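Local atomic coordinates of enoyl-CoA hydratase (Mycobacterium thermoresistibile, PDB entry 3T3W), a protein that probably catalyses the hydration of enoyl-CoA thioesters in lipid metabolism. Residues Leu141-Glu146 against Ala208-Leu213. Sequence-based numbering, arbitrary orientation.
Sequences LIIAAE and AETRAL
L213 brings a single methyl, CD2, against two residues of strand 141-145: CD2 lies 3.8 Å from CD1 of I143 and 3.9 Å from CD1 of L141. With CG of L213 anti to the backbone N (chi1 174°) and chi2 near 61°, CD2 is turned to both methyls. These branched aliphatic chains suit a buried face held by van der Waals packing; no hydrogen bond joins the two segments. One turn earlier the side chains of T210 and I143 run past one another with opposite headings, and OG1 of T210 lies 3.8 Å from CB of I143. That hydroxyl can sit beside hydrocarbon because it is hydrogen-bonded to the carbonyl of L206 within its own helix.

The outer side is looser. CB of E209 points to the strand, but the side chain comes no nearer than 4.8 Å to 141-146, and its carboxylate forms a salt bridge with R205. R174 and T182 of a neighbouring subunit pack on L141 and L213, respectively.

The axes of 141-145 and 208-213 run nearly antiparallel (158°), 9.5 Å apart. Helix 206-217 thus packs on the central sheet of the crotonase-like fold, where strand 141-145 lies between strands 120-124 and 199-201.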
ATOM      1  N   LEU F 141      16.318  -9.578  16.488  1.00  7.37           N
ATOM      2  CA  LEU F 141      15.889 -10.668  17.344  1.00  7.34           C
ATOM      3  C   LEU F 141      15.817 -10.174  18.784  1.00  7.56           C
ATOM      4  O   LEU F 141      16.593  -9.274  19.196  1.00  7.50           O
ATOM      5  CB  LEU F 141      16.886 -11.818  17.281  1.00  7.34           C
ATOM      6  CG  LEU F 141      17.366 -12.265  15.890  1.00  7.37           C
ATOM      7  CD1 LEU F 141      18.343 -13.464  16.010  1.00  7.67           C
ATOM      8  CD2 LEU F 141      16.192 -12.666  14.990  1.00  7.34           C
ATOM      9  N   ILE F 142      14.858 -10.721  19.526  1.00  8.00           N
ATOM     10  CA  ILE F 142      14.751 -10.462  20.979  1.00  8.45           C
ATOM     11  C   ILE F 142      14.785 -11.771  21.774  1.00  8.87           C
ATOM     12  O   ILE F 142      14.006 -12.711  21.509  1.00  8.90           O
ATOM     13  CB  ILE F 142      13.517  -9.633  21.350  1.00  8.57           C
ATOM     14  CG1 ILE F 142      13.488  -8.277  20.597  1.00  8.35           C
ATOM     15  CG2 ILE F 142      13.487  -9.424  22.886  1.00  9.27           C
ATOM     16  CD1 ILE F 142      12.197  -7.467  20.775  1.00  8.27           C
ATOM     17  N   ILE F 143      15.716 -11.840  22.736  1.00  9.20           N
ATOM     18  CA  ILE F 143      15.779 -12.948  23.697  1.00  9.68           C
ATOM     19  C   ILE F 143      15.345 -12.345  25.038  1.00  9.82           C
ATOM     20  O   ILE F 143      15.878 -11.316  25.446  1.00  9.83           O
ATOM     21  CB  ILE F 143      17.219 -13.530  23.773  1.00 10.64           C
ATOM     22  CG1 ILE F 143      17.770 -13.911  22.353  1.00 10.94           C
ATOM     23  CG2 ILE F 143      17.305 -14.748  24.745  1.00 10.70           C
ATOM     24  CD1 ILE F 143      16.960 -14.915  21.565  1.00 12.30           C
ATOM     25  N   ALA F 144      14.354 -12.942  25.695  1.00  9.67           N
ATOM     26  CA  ALA F 144      13.828 -12.429  26.946  1.00  9.69           C
ATOM     27  C   ALA F 144      14.062 -13.417  28.079  1.00 10.29           C
ATOM     28  O   ALA F 144      13.869 -14.636  27.935  1.00  9.78           O
ATOM     29  CB  ALA F 144      12.338 -12.119  26.848  1.00  9.70           C
ATOM     30  N   ALA F 145      14.449 -12.872  29.219  1.00 10.28           N
ATOM     31  CA  ALA F 145      14.393 -13.645  30.451  1.00 11.18           C
ATOM     32  C   ALA F 145      12.966 -14.050  30.806  1.00 11.78           C
ATOM     33  O   ALA F 145      12.008 -13.321  30.522  1.00 11.16           O
ATOM     34  CB  ALA F 145      15.015 -12.819  31.606  1.00 11.54           C
ATOM     35  N   GLU F 146      12.823 -15.178  31.509  1.00 12.48           N
ATOM     36  CA  GLU F 146      11.507 -15.702  31.931  1.00 13.91           C
ATOM     37  C   GLU F 146      10.750 -14.664  32.763  1.00 14.57           C
ATOM     38  O   GLU F 146       9.540 -14.617  32.701  1.00 16.26           O
ATOM     39  CB  GLU F 146      11.639 -17.077  32.716  1.00 15.31           C
ATOM     40  N   ALA F 208      24.519 -15.484  28.429  1.00 13.27           N
ATOM     41  CA  ALA F 208      25.209 -16.606  27.753  1.00 13.75           C
ATOM     42  C   ALA F 208      24.454 -17.055  26.538  1.00 13.64           C
ATOM     43  O   ALA F 208      25.054 -17.280  25.499  1.00 14.35           O
ATOM     44  CB  ALA F 208      25.470 -17.822  28.702  1.00 14.49           C
ATOM     45  N   GLU F 209      23.131 -17.221  26.648  1.00 13.85           N
ATOM     46  CA  GLU F 209      22.327 -17.642  25.493  1.00 14.29           C
ATOM     47  C   GLU F 209      22.399 -16.640  24.371  1.00 12.97           C
ATOM     48  O   GLU F 209      22.486 -17.025  23.208  1.00 12.63           O
ATOM     49  CB  GLU F 209      20.854 -17.802  25.852  1.00 15.83           C
ATOM     50  CG  GLU F 209      20.546 -18.870  26.887  1.00 18.24           C
ATOM     51  CD  GLU F 209      19.968 -20.148  26.316  1.00 19.39           C
ATOM     52  OE1 GLU F 209      19.754 -20.245  25.093  1.00 19.87           O
ATOM     53  OE2 GLU F 209      19.751 -21.081  27.124  1.00 20.75           O
ATOM     54  N   THR F 210      22.326 -15.341  24.705  1.00 12.16           N
ATOM     55  CA  THR F 210      22.407 -14.297  23.704  1.00 11.51           C
ATOM     56  C   THR F 210      23.753 -14.286  22.990  1.00 11.68           C
ATOM     57  O   THR F 210      23.807 -14.179  21.762  1.00 10.90           O
ATOM     58  CB  THR F 210      22.095 -12.909  24.332  1.00 11.95           C
ATOM     59  OG1 THR F 210      20.791 -12.973  24.904  1.00 12.09           O
ATOM     60  CG2 THR F 210      22.098 -11.795  23.295  1.00 11.92           C
ATOM     61  N   ARG F 211      24.833 -14.379  23.745  1.00 12.09           N
ATOM     62  CA  ARG F 211      26.138 -14.357  23.138  1.00 13.28           C
ATOM     63  C   ARG F 211      26.361 -15.610  22.273  1.00 12.74           C
ATOM     64  O   ARG F 211      26.994 -15.554  21.219  1.00 12.77           O
ATOM     65  CB  ARG F 211      27.240 -14.205  24.155  1.00 14.66           C
ATOM     66  CG  ARG F 211      28.559 -13.925  23.444  1.00 16.02           C
ATOM     67  CD  ARG F 211      29.630 -13.426  24.374  1.00 17.86           C
ATOM     68  NE  ARG F 211      30.859 -13.197  23.637  1.00 18.47           N
ATOM     69  CZ  ARG F 211      31.208 -12.047  23.066  1.00 18.56           C
ATOM     70  NH1 ARG F 211      30.421 -10.995  23.131  1.00 17.70           N
ATOM     71  NH2 ARG F 211      32.393 -11.960  22.465  1.00 18.84           N
ATOM     72  N   ALA F 212      25.821 -16.742  22.704  1.00 12.61           N
ATOM     73  CA  ALA F 212      25.989 -17.981  21.932  1.00 13.00           C
ATOM     74  C   ALA F 212      25.292 -17.858  20.570  1.00 12.29           C
ATOM     75  O   ALA F 212      25.829 -18.261  19.528  1.00 12.04           O
ATOM     76  CB  ALA F 212      25.444 -19.192  22.710  1.00 13.14           C
ATOM     77  N   LEU F 213      24.087 -17.295  20.584  1.00 11.74           N
ATOM     78  CA  LEU F 213      23.353 -17.040  19.364  1.00 11.54           C
ATOM     79  C   LEU F 213      24.099 -16.035  18.465  1.00 11.47           C
ATOM     80  O   LEU F 213      24.242 -16.255  17.266  1.00 12.15           O
ATOM     81  CB  LEU F 213      21.936 -16.562  19.699  1.00 11.32           C
ATOM     82  CG  LEU F 213      21.053 -16.106  18.528  1.00 11.17           C
ATOM     83  CD1 LEU F 213      20.852 -17.280  17.573  1.00 11.85           C
ATOM     84  CD2 LEU F 213      19.726 -15.524  19.036  1.00 11.27           C
TER